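Side-chain contacts in inositol 2-dehydrogenase (Sinorhizobium meliloti, PDB 4HKT), which oxidises myo-inositol to scyllo-inosose with NAD+ as hydride acceptor, the first step in breaking myo-inositol down to acetyl-CoA: residues B[201-204]-B[209-212]; B[116-121]-B[289-294]. One frame throughout, in Å; residues are numbered along the deposited sequence.

In the fold
From the N terminus the chain first builds the parallel sheet of the NAD-binding Rossmann domain, whose last strand, 117-120, carries the first half of contact 2. It then crosses into the C-terminal domain and its large mixed sheet. There contact 1 closes a short loop, four residues separating segments 201-204 and 209-212, between helix 201-205 and strand 211-218. Contact 2 closes much later, when helix 281-297 returns to pack on the Rossmann sheet, so the small loop of contact 1 falls wholly within its long one. The two do not touch: their centres are about 33 Å apart, on opposite sides of the chain's centre, one at the mixed sheet, the other at the Rossmann sheet.

Contact 1: B[201-204]-B[209-212]; sequences KAIG and YDSV
I203 meets Y209 and D210 through van der Waals contact, with no hydrogen bond between the two segments. Its two branches divide the work. I203 CD1 lies 3.7 Å from D210 CB and 3.9 Å from D210 OD2; the two side chains run roughly perpendicular. CG2 instead rests on the backbone, with I203 CG2 3.8 Å from Y209 O. A chi1 of -62° puts CG1 opposite the carbonyl carbon and CG2 opposite the backbone N, which spreads the two branches over successive residues.

D210 is the polar centre of the contact. S211 OG donates to D210 OD1 at 2.7 Å, arriving on the anti side and 21° out of the carboxylate plane. OD1 also takes the backbone N-H of L198, while OD2 takes those of I199 and D200. The buried carboxylate is thus held by four donors, which fix its rotation and would probably stabilise its negative charge.

D210 and S211 both face A196 in a classic beta bulge, where strand 211-218 begins beside strand 188-196. I203 joins helix 201-205 to the residues that lead into the strand, and it also packs on A156 and on I162 of helix 159-163.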
# COMPACT_ATOMS: atom_id res chain seq x y z
N LYS B 201 -14.46 -16.32 28.17
CA LYS B 201 -15.01 -16.09 29.50
C LYS B 201 -14.09 -16.63 30.56
O LYS B 201 -14.08 -16.14 31.67
CB LYS B 201 -16.40 -16.77 29.62
CG LYS B 201 -17.04 -16.74 31.02
CD LYS B 201 -18.23 -17.69 31.09
CE LYS B 201 -18.41 -18.33 32.47
NZ LYS B 201 -18.90 -17.35 33.48
N ALA B 202 -13.29 -17.62 30.22
CA ALA B 202 -12.31 -18.14 31.18
C ALA B 202 -11.29 -17.10 31.63
O ALA B 202 -10.75 -17.20 32.72
CB ALA B 202 -11.59 -19.38 30.62
N ILE B 203 -11.01 -16.11 30.79
CA ILE B 203 -10.13 -15.00 31.19
C ILE B 203 -10.80 -14.17 32.27
O ILE B 203 -10.18 -13.85 33.31
CB ILE B 203 -9.75 -14.12 29.96
CG1 ILE B 203 -8.98 -14.99 28.97
CG2 ILE B 203 -8.89 -12.93 30.39
CD1 ILE B 203 -8.73 -14.35 27.61
N GLY B 204 -12.06 -13.82 32.03
CA GLY B 204 -12.86 -13.13 33.05
C GLY B 204 -13.00 -13.89 34.34
O GLY B 204 -12.88 -13.32 35.43
N TYR B 209 -9.05 -9.20 32.02
CA TYR B 209 -9.78 -8.69 30.92
C TYR B 209 -8.99 -9.09 29.70
O TYR B 209 -7.76 -9.31 29.79
CB TYR B 209 -9.86 -7.15 31.02
CG TYR B 209 -10.68 -6.60 32.19
CD1 TYR B 209 -12.07 -6.63 32.17
CD2 TYR B 209 -10.05 -6.01 33.29
CE1 TYR B 209 -12.83 -6.13 33.22
CE2 TYR B 209 -10.80 -5.50 34.35
CZ TYR B 209 -12.19 -5.57 34.30
OH TYR B 209 -12.91 -5.02 35.35
N ASP B 210 -9.63 -9.07 28.54
CA ASP B 210 -8.95 -9.41 27.29
C ASP B 210 -8.99 -8.37 26.17
O ASP B 210 -8.36 -8.57 25.12
CB ASP B 210 -9.43 -10.77 26.77
CG ASP B 210 -10.91 -10.77 26.38
OD1 ASP B 210 -11.44 -9.74 25.84
OD2 ASP B 210 -11.56 -11.84 26.61
N SER B 211 -9.72 -7.28 26.38
CA SER B 211 -9.91 -6.23 25.40
C SER B 211 -9.98 -4.89 26.15
O SER B 211 -10.88 -4.68 26.99
CB SER B 211 -11.22 -6.45 24.65
OG SER B 211 -11.25 -7.73 24.05
N VAL B 212 -9.01 -4.00 25.88
CA VAL B 212 -8.86 -2.79 26.69
C VAL B 212 -8.50 -1.61 25.80
O VAL B 212 -7.86 -1.76 24.75
CB VAL B 212 -7.80 -2.93 27.83
CG1 VAL B 212 -8.15 -4.06 28.77
CG2 VAL B 212 -6.41 -3.17 27.30

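Contact 2: B[116-121]-B[289-294]; sequences KLMVGF and ESFIAA
The ring of F291 meets selenomethionine M118 obliquely: M118 CB is 4.0 Å from F291 CD1. The selenium makes a Met-aromatic contact, in which M118 SE is 5.4 Å from the centroid of the F291 ring, 59° off its normal. M118 SE also lies 4.0 Å from F291 CB. F6, A89 and F91 of the sheet also touch F291.

M118 reaches the helix as an extended chain, anti through chi1 and chi2, that bends only at the selenium (chi3 -73°). The bend lays the terminal methyl against the helix backbone, with M118 CE 3.7 Å from F291 CA and equally 3.7 Å from S290 OG. Just before the strand, K116 contributes its aliphatic portion: K116 CE lies 3.5 Å from A294 O, a van der Waals contact rather than a hydrogen bond.

Strand 117-120 is the outermost of the parallel Rossmann sheet within this chain and pairs with 89-93. Helix 281-297 packs against that sheet, F291 and I292 continuing the packing to strand 4-9, while I301 in the loop beyond touches both M118 and A294.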
# COMPACT_ATOMS: atom_id res chain seq x y z
N LYS B 116 24.51 -1.75 36.31
CA LYS B 116 23.94 -1.47 35.01
C LYS B 116 22.75 -2.41 34.83
O LYS B 116 22.90 -3.61 34.96
CB LYS B 116 24.97 -1.76 33.92
CG LYS B 116 26.21 -0.86 33.97
CD LYS B 116 27.13 -1.19 32.79
CE LYS B 116 28.38 -0.32 32.78
NZ LYS B 116 29.20 -0.55 34.01
N LEU B 117 21.58 -1.83 34.59
CA LEU B 117 20.34 -2.58 34.38
C LEU B 117 19.60 -1.99 33.19
O LEU B 117 19.26 -0.81 33.18
CB LEU B 117 19.44 -2.50 35.64
CG LEU B 117 17.97 -2.94 35.51
CD1 LEU B 117 17.95 -4.43 35.30
CD2 LEU B 117 17.10 -2.59 36.72
N MSE B 118 19.32 -2.83 32.22
CA MSE B 118 18.43 -2.51 31.14
C MSE B 118 17.27 -3.44 31.28
O MSE B 118 17.45 -4.63 31.58
CB MSE B 118 19.13 -2.81 29.81
CG MSE B 118 18.21 -2.50 28.64
SE MSE B 118 19.17 -2.79 26.93
CE MSE B 118 20.32 -1.23 26.98
N VAL B 119 16.06 -2.92 31.04
CA VAL B 119 14.88 -3.75 31.11
C VAL B 119 14.45 -4.07 29.70
O VAL B 119 14.73 -3.33 28.78
CB VAL B 119 13.72 -3.08 31.94
CG1 VAL B 119 14.19 -2.74 33.34
CG2 VAL B 119 13.19 -1.83 31.27
N GLY B 120 13.73 -5.14 29.53
CA GLY B 120 13.40 -5.61 28.21
C GLY B 120 12.18 -4.95 27.55
O GLY B 120 11.13 -5.57 27.42
N PHE B 121 12.30 -3.69 27.15
CA PHE B 121 11.24 -3.12 26.31
C PHE B 121 11.83 -3.11 24.91
O PHE B 121 12.32 -2.09 24.44
CB PHE B 121 10.83 -1.74 26.77
CG PHE B 121 10.04 -1.73 28.06
CD1 PHE B 121 8.92 -2.49 28.20
CD2 PHE B 121 10.35 -0.84 29.06
CE1 PHE B 121 8.17 -2.45 29.36
CE2 PHE B 121 9.60 -0.76 30.21
CZ PHE B 121 8.52 -1.59 30.38
N GLU B 289 22.98 -5.31 21.40
CA GLU B 289 24.01 -4.37 20.95
C GLU B 289 24.05 -3.13 21.82
O GLU B 289 25.12 -2.72 22.26
CB GLU B 289 23.80 -4.00 19.48
CG GLU B 289 24.85 -3.06 18.89
CD GLU B 289 24.49 -2.64 17.47
OE1 GLU B 289 23.99 -3.48 16.68
OE2 GLU B 289 24.67 -1.45 17.14
N SER B 290 22.90 -2.53 22.08
CA SER B 290 22.84 -1.36 22.96
C SER B 290 23.29 -1.69 24.40
O SER B 290 23.93 -0.88 25.08
CB SER B 290 21.42 -0.81 22.96
OG SER B 290 21.35 0.30 23.79
N PHE B 291 22.98 -2.89 24.86
CA PHE B 291 23.34 -3.29 26.22
C PHE B 291 24.87 -3.36 26.34
O PHE B 291 25.47 -2.83 27.26
CB PHE B 291 22.72 -4.66 26.50
CG PHE B 291 22.98 -5.18 27.87
CD1 PHE B 291 22.72 -4.40 28.98
CD2 PHE B 291 23.40 -6.47 28.04
CE1 PHE B 291 22.95 -4.90 30.25
CE2 PHE B 291 23.64 -6.96 29.31
CZ PHE B 291 23.39 -6.18 30.41
N ILE B 292 25.48 -3.97 25.35
CA ILE B 292 26.94 -4.05 25.29
C ILE B 292 27.58 -2.67 25.20
O ILE B 292 28.61 -2.40 25.85
CB ILE B 292 27.35 -4.95 24.12
CG1 ILE B 292 26.97 -6.38 24.47
CG2 ILE B 292 28.83 -4.82 23.83
CD1 ILE B 292 27.01 -7.33 23.31
N ALA B 293 26.96 -1.78 24.44
CA ALA B 293 27.49 -0.44 24.31
C ALA B 293 27.47 0.22 25.66
O ALA B 293 28.38 0.98 26.02
CB ALA B 293 26.67 0.36 23.30
N ALA B 294 26.42 -0.07 26.43
CA ALA B 294 26.29 0.46 27.78
C ALA B 294 27.39 -0.08 28.65
O ALA B 294 27.92 0.64 29.47
CB ALA B 294 24.94 0.07 28.37